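Local coordinates for envelopment polyprotein (Bovine Schmallenberg virus BH80/Germany/2011, PDB 7A56) that probably fuses the viral and host membranes during entry, as a class II fusion glycoprotein Gc, here in its trimeric postfusion conformation, at residues V109-F117 with M235-A243; T260-Q268 with F300-L310. One frame throughout, in Å; residues are numbered along the deposited sequence.

In the fold
Contact 1 lies about 7 Å from the centre of the chain and contact 2 about 23 Å, with about 22 Å between their own centres. They are formed in series along the chain, contact 1 closing before contact 2 opens, yet they meet where Ala243 CB lies 3.9 Å from Leu310 CD1. Strand 98-134 runs past both: it supplies 109-117 to contact 1, and farther along its Thr121 and Thr124 touch contact 2. Strand 187-192 also borders both. Each contact reaches neighbouring subunits, so both border subunit interfaces. Phosphate ions, probably from the crystallisation liquor, lie about 5 Å from the Lys112 side chain and 4 Å from that of Asp301.

Contact 1 (V109-F117 with M235-A243); sequences VINKASYRF and MDSMPNIIA
Ala113 and Met238 face each other with CA atoms 7.7 Å apart, and 235-243 follows strand 109-117 in the same direction with side chains, not backbone hydrogen bonds, joining the two. The loop leading into strand 241-245 is thus laid along the long strand 98-134, whose backbone pairs with strands 197-206 and 325-328. Asn111 spreads both N-H groups of its amide: ND2 donates to Ser237 OG at 3.1 Å, a bent bond tilted from the amide plane, and makes a weak but almost straight bond (177°) to Met235 SD at 3.6 Å. Met238 extends toward the strand between Asn111 and Tyr115. Its SD lies 3.6 Å from Lys112 C, against the strand backbone, and the bend at chi3 (74°) turns CE toward Tyr115, 4.1 Å from CE1 at the ring edge. Tyr115 points its hydroxyl at the loop, OH donating to Pro239 O at 2.7 Å in the carbonyl plane, on a lone pair. Ile242 CD1 comes to the ring obliquely, 3.9 Å from CD2. Ser114 points away from the loop and hydrogen-bonds to Asp394 of the second subunit, and Arg116 forms a salt bridge with Glu311 of that subunit. The loop docks through two polar grips with methionine between them, and the short, lone-pair-directed tyrosine bond sets the ring beside Met238 and Ile242.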
loop_
_atom_site.group_PDB
_atom_site.type_symbol
_atom_site.label_atom_id
_atom_site.label_comp_id
_atom_site.label_asym_id
_atom_site.label_seq_id
_atom_site.Cartn_x
_atom_site.Cartn_y
_atom_site.Cartn_z
ATOM N N VAL A 109 7.952 12.696 14.039
ATOM C CA VAL A 109 7.674 11.499 13.255
ATOM C C VAL A 109 7.201 11.990 11.893
ATOM O O VAL A 109 6.179 12.684 11.811
ATOM C CB VAL A 109 6.582 10.604 13.846
ATOM C CG1 VAL A 109 6.320 9.485 12.858
ATOM C CG2 VAL A 109 6.986 10.000 15.257
ATOM N N ILE A 110 7.917 11.626 10.840
ATOM C CA ILE A 110 7.413 11.870 9.462
ATOM C C ILE A 110 7.892 10.745 8.556
ATOM O O ILE A 110 8.890 10.079 8.846
ATOM C CB ILE A 110 7.892 13.186 8.853
ATOM C CG1 ILE A 110 9.393 13.152 8.769
ATOM C CG2 ILE A 110 7.416 14.389 9.641
ATOM C CD1 ILE A 110 9.883 14.056 7.704
ATOM N N ASN A 111 7.168 10.513 7.453
ATOM C CA ASN A 111 7.713 9.628 6.436
ATOM C C ASN A 111 8.203 10.519 5.282
ATOM O O ASN A 111 7.749 11.652 5.109
ATOM C CB ASN A 111 6.674 8.583 5.946
ATOM C CG ASN A 111 6.540 7.360 6.885
ATOM O OD1 ASN A 111 7.467 7.017 7.600
ATOM N ND2 ASN A 111 5.405 6.683 6.822
ATOM N N LYS A 112 9.191 10.046 4.541
ATOM C CA LYS A 112 9.685 10.902 3.455
ATOM C C LYS A 112 10.254 10.033 2.357
ATOM O O LYS A 112 10.699 8.903 2.610
ATOM C CB LYS A 112 10.770 11.886 3.930
ATOM C CG LYS A 112 12.018 11.249 4.436
ATOM C CD LYS A 112 12.989 12.319 5.025
ATOM C CE LYS A 112 14.218 11.666 5.684
ATOM N NZ LYS A 112 15.111 12.635 6.414
ATOM N N ALA A 113 10.231 10.562 1.125
ATOM C CA ALA A 113 10.958 9.922 0.030
ATOM C C ALA A 113 11.363 11.001 -0.991
ATOM O O ALA A 113 10.836 12.130 -0.997
ATOM C CB ALA A 113 10.117 8.810 -0.631
ATOM N N SER A 114 12.377 10.663 -1.788
ATOM C CA SER A 114 12.811 11.507 -2.880
ATOM C C SER A 114 11.906 11.273 -4.086
ATOM O O SER A 114 11.348 10.185 -4.281
ATOM C CB SER A 114 14.268 11.210 -3.281
ATOM O OG SER A 114 15.091 11.163 -2.096
ATOM N N TYR A 115 11.771 12.309 -4.906
ATOM C CA TYR A 115 11.015 12.236 -6.158
ATOM C C TYR A 115 11.824 12.889 -7.260
ATOM O O TYR A 115 12.651 13.782 -7.011
ATOM C CB TYR A 115 9.637 12.932 -6.033
ATOM C CG TYR A 115 8.638 12.146 -5.188
ATOM C CD1 TYR A 115 8.828 11.977 -3.782
ATOM C CD2 TYR A 115 7.513 11.561 -5.773
ATOM C CE1 TYR A 115 7.911 11.233 -3.041
ATOM C CE2 TYR A 115 6.595 10.849 -5.058
ATOM C CZ TYR A 115 6.806 10.681 -3.651
ATOM O OH TYR A 115 5.918 9.930 -2.912
ATOM N N ARG A 116 11.531 12.469 -8.502
ATOM C CA ARG A 116 12.209 13.042 -9.656
ATOM C C ARG A 116 11.220 13.510 -10.722
ATOM O O ARG A 116 10.151 12.926 -10.962
ATOM C CB ARG A 116 13.217 12.087 -10.305
ATOM C CG ARG A 116 12.636 10.841 -10.819
ATOM C CD ARG A 116 13.683 10.066 -11.628
ATOM N NE ARG A 116 13.157 8.754 -12.006
ATOM C CZ ARG A 116 12.665 8.459 -13.204
ATOM N NH1 ARG A 116 12.200 7.236 -13.454
ATOM N NH2 ARG A 116 12.662 9.376 -14.167
ATOM N N PHE A 117 11.624 14.590 -11.368
ATOM C CA PHE A 117 10.725 15.266 -12.277
ATOM C C PHE A 117 10.527 14.415 -13.525
ATOM O O PHE A 117 11.508 13.932 -14.117
ATOM C CB PHE A 117 11.274 16.634 -12.636
ATOM C CG PHE A 117 10.525 17.274 -13.774
ATOM C CD1 PHE A 117 9.333 17.946 -13.552
ATOM C CD2 PHE A 117 11.020 17.190 -15.071
ATOM C CE1 PHE A 117 8.656 18.536 -14.641
ATOM C CE2 PHE A 117 10.341 17.757 -16.104
ATOM C CZ PHE A 117 9.181 18.445 -15.871
ATOM N N MET A 235 6.892 0.512 6.048
ATOM C CA MET A 235 5.643 1.116 5.576
ATOM C C MET A 235 5.741 1.376 4.092
ATOM O O MET A 235 6.833 1.473 3.528
ATOM C CB MET A 235 5.301 2.460 6.272
ATOM C CG MET A 235 5.261 2.218 7.836
ATOM S SD MET A 235 4.834 3.703 8.768
ATOM C CE MET A 235 3.182 4.155 8.272
ATOM N N ASP A 236 4.584 1.485 3.486
ATOM C CA ASP A 236 4.490 1.747 2.052
ATOM C C ASP A 236 3.280 2.700 1.889
ATOM O O ASP A 236 2.208 2.368 1.437
ATOM C CB ASP A 236 4.366 0.430 1.289
ATOM C CG ASP A 236 4.290 0.655 -0.213
ATOM O OD1 ASP A 236 4.803 1.722 -0.633
ATOM O OD2 ASP A 236 3.718 -0.191 -0.949
ATOM N N SER A 237 3.470 3.938 2.313
ATOM C CA SER A 237 2.426 4.934 2.532
ATOM C C SER A 237 2.466 6.019 1.449
ATOM O O SER A 237 1.437 6.638 1.174
ATOM C CB SER A 237 2.572 5.591 3.940
ATOM O OG SER A 237 3.837 6.379 4.164
ATOM N N MET A 238 3.562 6.170 0.787
ATOM C CA MET A 238 3.714 7.359 -0.057
ATOM C C MET A 238 3.469 7.026 -1.536
ATOM O O MET A 238 3.787 5.935 -1.984
ATOM C CB MET A 238 5.114 7.931 0.127
ATOM C CG MET A 238 5.296 8.497 1.681
ATOM S SD MET A 238 6.788 9.354 1.730
ATOM C CE MET A 238 6.503 10.934 0.840
ATOM N N PRO A 239 2.890 7.970 -2.268
ATOM C CA PRO A 239 2.413 7.679 -3.624
ATOM C C PRO A 239 3.555 7.499 -4.616
ATOM O O PRO A 239 4.622 8.098 -4.494
ATOM C CB PRO A 239 1.582 8.924 -3.984
ATOM C CG PRO A 239 2.171 10.016 -3.179
ATOM C CD PRO A 239 2.474 9.309 -1.811
ATOM N N ASN A 240 3.304 6.702 -5.647
ATOM C CA ASN A 240 4.381 6.476 -6.611
ATOM C C ASN A 240 4.525 7.648 -7.576
ATOM O O ASN A 240 5.640 8.047 -7.915
ATOM C CB ASN A 240 4.124 5.187 -7.376
ATOM C CG ASN A 240 5.241 4.212 -7.173
ATOM O OD1 ASN A 240 5.466 3.704 -6.043
ATOM N ND2 ASN A 240 6.006 3.984 -8.240
ATOM N N ILE A 241 3.416 8.223 -7.993
ATOM C CA ILE A 241 3.438 9.368 -8.903
ATOM C C ILE A 241 2.589 10.462 -8.285
ATOM O O ILE A 241 1.526 10.198 -7.729
ATOM C CB ILE A 241 2.930 8.983 -10.315
ATOM C CG1 ILE A 241 3.982 8.078 -10.971
ATOM C CG2 ILE A 241 2.693 10.252 -11.211
ATOM C CD1 ILE A 241 3.612 7.496 -12.280
ATOM N N ILE A 242 3.044 11.693 -8.417
ATOM C CA ILE A 242 2.300 12.838 -7.925
ATOM C C ILE A 242 2.253 13.931 -8.988
ATOM O O ILE A 242 3.098 14.000 -9.880
ATOM C CB ILE A 242 2.952 13.422 -6.642
ATOM C CG1 ILE A 242 4.402 13.838 -6.960
ATOM C CG2 ILE A 242 2.830 12.405 -5.505
ATOM C CD1 ILE A 242 5.089 14.674 -5.816
ATOM N N ALA A 243 1.317 14.855 -8.803
ATOM C CA ALA A 243 1.263 16.039 -9.632
ATOM C C ALA A 243 1.286 17.235 -8.697
ATOM O O ALA A 243 0.707 17.191 -7.616
ATOM C CB ALA A 243 0.026 16.043 -10.550
#

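Contact 2 (T260-Q268 with F300-L310); sequences TAKKCGSVQ and FDNSYQSCLLL
A disulfide ties Cys264, in the second position of a type II beta turn, to Cys307 in a short, weakly bonded helix, with SG to SG at 2.1 Å and a right-handed chi3 of 97°. Cys264 holds its sulfur opposite the backbone N (chi1 175°), which extends it to the helix and sets SG 3.9 Å from Leu310 CD1. Gly265, next in the turn, has the positive phi expected at that position of a type II turn. Ser266 closes the turn and uses its side chain across the contact: Ser303 N donates to Ser266 OG at 3.0 Å with an N-H...O angle of 155°. Ser303 itself places its OG near Lys262 O, where a water lies 2.6 Å from Ser303 OG, and pairs with Ser306, OG to OG 3.0 Å. Ser306 CB meanwhile packs on the backbone of Cys264. Between Gly265 and Asn302, a water donates to Asn302 OD1 and weakly accepts from Gly265 N. The amide nitrogen of Asn302 is held by Thr124 and the carbonyl of Gly122. Against this fixed group Val267 packs at about a right angle, CG2 lying 3.7 Å from Asn302 CG, while its CG1 approaches the ring of Phe300 obliquely, 4.0 Å from CD2. Lys262 and Asp301 make no salt bridge: NZ and OD1 are 4.2 Å apart, a water between them can donate to OD1 and weakly accepts from NZ, and the ammonium hydrogen-bonds to Ser277 of the third subunit. Lys263 and Ala261 pack on their own counterparts in the second subunit, consistent with a position close to the trimer axis. Covalent closure, a serine-to-backbone bond and apolar packing therefore join the loop 260-268 to 300-310 at three points, beside the subunit interface.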
loop_
_atom_site.group_PDB
_atom_site.type_symbol
_atom_site.label_atom_id
_atom_site.label_comp_id
_atom_site.label_asym_id
_atom_site.label_seq_id
_atom_site.Cartn_x
_atom_site.Cartn_y
_atom_site.Cartn_z
ATOM N N THR A 260 0.576 7.294 -22.576
ATOM C CA THR A 260 -0.381 8.301 -23.052
ATOM C C THR A 260 -1.825 7.804 -22.887
ATOM O O THR A 260 -2.708 8.067 -23.719
ATOM C CB THR A 260 -0.075 8.687 -24.495
ATOM O OG1 THR A 260 -0.122 7.515 -25.301
ATOM C CG2 THR A 260 1.353 9.351 -24.625
ATOM N N ALA A 261 -2.098 7.087 -21.784
ATOM C CA ALA A 261 -3.451 6.612 -21.540
ATOM C C ALA A 261 -4.346 7.814 -21.290
ATOM O O ALA A 261 -3.840 8.888 -20.936
ATOM C CB ALA A 261 -3.466 5.645 -20.336
ATOM N N LYS A 262 -5.678 7.672 -21.559
ATOM C CA LYS A 262 -6.584 8.840 -21.510
ATOM C C LYS A 262 -6.961 9.190 -20.061
ATOM O O LYS A 262 -8.087 9.016 -19.603
ATOM C CB LYS A 262 -7.825 8.618 -22.372
ATOM C CG LYS A 262 -7.460 8.372 -23.829
ATOM C CD LYS A 262 -8.764 8.196 -24.613
ATOM C CE LYS A 262 -8.534 8.466 -26.047
ATOM N NZ LYS A 262 -9.916 8.784 -26.624
ATOM N N LYS A 263 -5.994 9.789 -19.374
ATOM C CA LYS A 263 -6.109 10.206 -17.980
ATOM C C LYS A 263 -5.084 11.336 -17.802
ATOM O O LYS A 263 -4.475 11.785 -18.779
ATOM C CB LYS A 263 -5.932 8.988 -17.057
ATOM C CG LYS A 263 -4.489 8.502 -16.954
ATOM C CD LYS A 263 -4.372 7.160 -16.268
ATOM C CE LYS A 263 -2.860 6.748 -16.118
ATOM N NZ LYS A 263 -2.878 5.334 -15.574
ATOM N N CYS A 264 -4.916 11.839 -16.573
ATOM C CA CYS A 264 -4.126 13.051 -16.417
ATOM C C CYS A 264 -2.719 12.839 -16.973
ATOM O O CYS A 264 -2.101 11.802 -16.726
ATOM C CB CYS A 264 -4.040 13.465 -14.908
ATOM S SG CYS A 264 -2.917 14.903 -14.679
ATOM N N GLY A 265 -2.203 13.828 -17.724
ATOM C CA GLY A 265 -0.827 13.726 -18.206
ATOM C C GLY A 265 -0.619 12.894 -19.478
ATOM O O GLY A 265 0.472 12.324 -19.669
ATOM N N SER A 266 -1.641 12.763 -20.336
ATOM C CA SER A 266 -1.474 12.072 -21.623
ATOM C C SER A 266 -0.678 12.886 -22.634
ATOM O O SER A 266 -0.265 12.345 -23.685
ATOM C CB SER A 266 -2.847 11.689 -22.219
ATOM O OG SER A 266 -3.599 12.853 -22.554
ATOM N N VAL A 267 -0.456 14.172 -22.385
ATOM C CA VAL A 267 0.448 14.970 -23.209
ATOM C C VAL A 267 1.527 15.519 -22.296
ATOM O O VAL A 267 1.204 16.146 -21.268
ATOM C CB VAL A 267 -0.267 16.122 -23.929
ATOM C CG1 VAL A 267 0.747 16.909 -24.779
ATOM C CG2 VAL A 267 -1.349 15.534 -24.895
ATOM N N GLN A 268 2.796 15.287 -22.652
ATOM C CA GLN A 268 3.874 15.442 -21.656
ATOM C C GLN A 268 4.986 16.283 -22.257
ATOM O O GLN A 268 5.583 15.899 -23.264
ATOM C CB GLN A 268 4.428 14.089 -21.196
ATOM C CG GLN A 268 3.359 13.145 -20.673
ATOM C CD GLN A 268 3.851 11.717 -20.487
ATOM O OE1 GLN A 268 4.964 11.345 -20.848
ATOM N NE2 GLN A 268 3.036 10.932 -19.857
ATOM N N PHE A 300 -2.951 15.453 -31.055
ATOM C CA PHE A 300 -2.986 14.405 -30.058
ATOM C C PHE A 300 -4.368 14.350 -29.411
ATOM O O PHE A 300 -5.092 15.340 -29.389
ATOM C CB PHE A 300 -1.994 14.680 -28.898
ATOM C CG PHE A 300 -0.509 14.796 -29.290
ATOM C CD1 PHE A 300 0.050 14.013 -30.293
ATOM C CD2 PHE A 300 0.342 15.618 -28.540
ATOM C CE1 PHE A 300 1.426 14.102 -30.608
ATOM C CE2 PHE A 300 1.719 15.722 -28.865
ATOM C CZ PHE A 300 2.262 14.951 -29.867
ATOM N N ASP A 301 -4.661 13.227 -28.743
ATOM C CA ASP A 301 -5.642 13.229 -27.661
ATOM C C ASP A 301 -5.033 13.876 -26.417
ATOM O O ASP A 301 -3.853 13.686 -26.137
ATOM C CB ASP A 301 -6.063 11.805 -27.279
ATOM C CG ASP A 301 -6.788 11.066 -28.422
ATOM O OD1 ASP A 301 -7.817 11.593 -28.885
ATOM O OD2 ASP A 301 -6.353 9.946 -28.790
ATOM N N ASN A 302 -5.823 14.654 -25.671
ATOM C CA ASN A 302 -5.306 15.271 -24.433
ATOM C C ASN A 302 -6.385 15.155 -23.376
ATOM O O ASN A 302 -7.477 15.689 -23.546
ATOM C CB ASN A 302 -4.911 16.747 -24.606
ATOM C CG ASN A 302 -4.157 17.328 -23.363
ATOM O OD1 ASN A 302 -4.104 16.694 -22.274
ATOM N ND2 ASN A 302 -3.544 18.492 -23.538
ATOM N N SER A 303 -6.081 14.485 -22.286
ATOM C CA SER A 303 -7.067 14.258 -21.234
ATOM C C SER A 303 -6.787 15.114 -19.993
ATOM O O SER A 303 -6.993 14.673 -18.866
ATOM C CB SER A 303 -7.123 12.761 -20.897
ATOM O OG SER A 303 -8.229 12.503 -20.034
ATOM N N TYR A 304 -6.378 16.369 -20.204
ATOM C CA TYR A 304 -6.022 17.316 -19.135
ATOM C C TYR A 304 -7.162 17.548 -18.151
ATOM O O TYR A 304 -6.926 17.823 -16.957
ATOM C CB TYR A 304 -5.615 18.663 -19.761
ATOM C CG TYR A 304 -5.447 19.743 -18.751
ATOM C CD1 TYR A 304 -4.404 19.669 -17.833
ATOM C CD2 TYR A 304 -6.373 20.805 -18.649
ATOM C CE1 TYR A 304 -4.232 20.657 -16.849
ATOM C CE2 TYR A 304 -6.217 21.804 -17.681
ATOM C CZ TYR A 304 -5.136 21.701 -16.754
ATOM O OH TYR A 304 -4.928 22.630 -15.727
ATOM N N GLN A 305 -8.404 17.448 -18.629
ATOM C CA GLN A 305 -9.520 17.637 -17.728
ATOM C C GLN A 305 -9.474 16.652 -16.561
ATOM O O GLN A 305 -10.026 16.956 -15.498
ATOM C CB GLN A 305 -10.825 17.487 -18.483
ATOM C CG GLN A 305 -11.018 16.096 -19.034
ATOM C CD GLN A 305 -10.605 15.933 -20.506
ATOM O OE1 GLN A 305 -9.800 16.706 -21.066
ATOM N NE2 GLN A 305 -11.169 14.920 -21.135
ATOM N N SER A 306 -8.808 15.499 -16.732
ATOM C CA SER A 306 -8.572 14.567 -15.623
ATOM C C SER A 306 -7.668 15.169 -14.559
ATOM O O SER A 306 -7.858 14.942 -13.346
ATOM C CB SER A 306 -7.939 13.288 -16.162
ATOM O OG SER A 306 -8.822 12.685 -17.092
ATOM N N CYS A 307 -6.633 15.890 -14.981
ATOM C CA CYS A 307 -5.802 16.587 -14.002
ATOM C C CYS A 307 -6.646 17.499 -13.140
ATOM O O CYS A 307 -6.447 17.588 -11.926
ATOM C CB CYS A 307 -4.724 17.407 -14.715
ATOM S SG CYS A 307 -3.745 16.393 -15.858
ATOM N N LEU A 308 -7.611 18.180 -13.740
ATOM C CA LEU A 308 -8.415 19.061 -12.880
ATOM C C LEU A 308 -9.189 18.326 -11.786
ATOM O O LEU A 308 -9.562 18.953 -10.788
ATOM C CB LEU A 308 -9.389 19.890 -13.708
ATOM C CG LEU A 308 -8.646 20.823 -14.647
ATOM C CD1 LEU A 308 -9.651 21.529 -15.512
ATOM C CD2 LEU A 308 -7.788 21.804 -13.864
ATOM N N LEU A 309 -9.451 17.027 -11.940
ATOM C CA LEU A 309 -10.183 16.273 -10.928
ATOM C C LEU A 309 -9.270 15.545 -9.942
ATOM O O LEU A 309 -9.763 14.740 -9.154
ATOM C CB LEU A 309 -11.123 15.251 -11.592
ATOM C CG LEU A 309 -12.074 15.812 -12.662
ATOM C CD1 LEU A 309 -12.621 14.705 -13.503
ATOM C CD2 LEU A 309 -13.206 16.670 -12.078
ATOM N N LEU A 310 -7.955 15.719 -10.026
ATOM C CA LEU A 310 -7.085 15.087 -9.044
ATOM C C LEU A 310 -7.353 15.684 -7.668
ATOM O O LEU A 310 -7.637 16.879 -7.541
ATOM C CB LEU A 310 -5.624 15.301 -9.398
ATOM C CG LEU A 310 -5.140 14.729 -10.733
ATOM C CD1 LEU A 310 -3.750 15.266 -10.924
ATOM C CD2 LEU A 310 -5.099 13.176 -10.661
HETATM O O HOH W 1 -10.475 11.371 -20.572
HETATM O O HOH W 2 -10.004 9.652 -29.864
HETATM O O HOH W 3 -2.799 15.849 -20.037
HETATM O O HOH W 4 -1.821 11.879 -25.892
#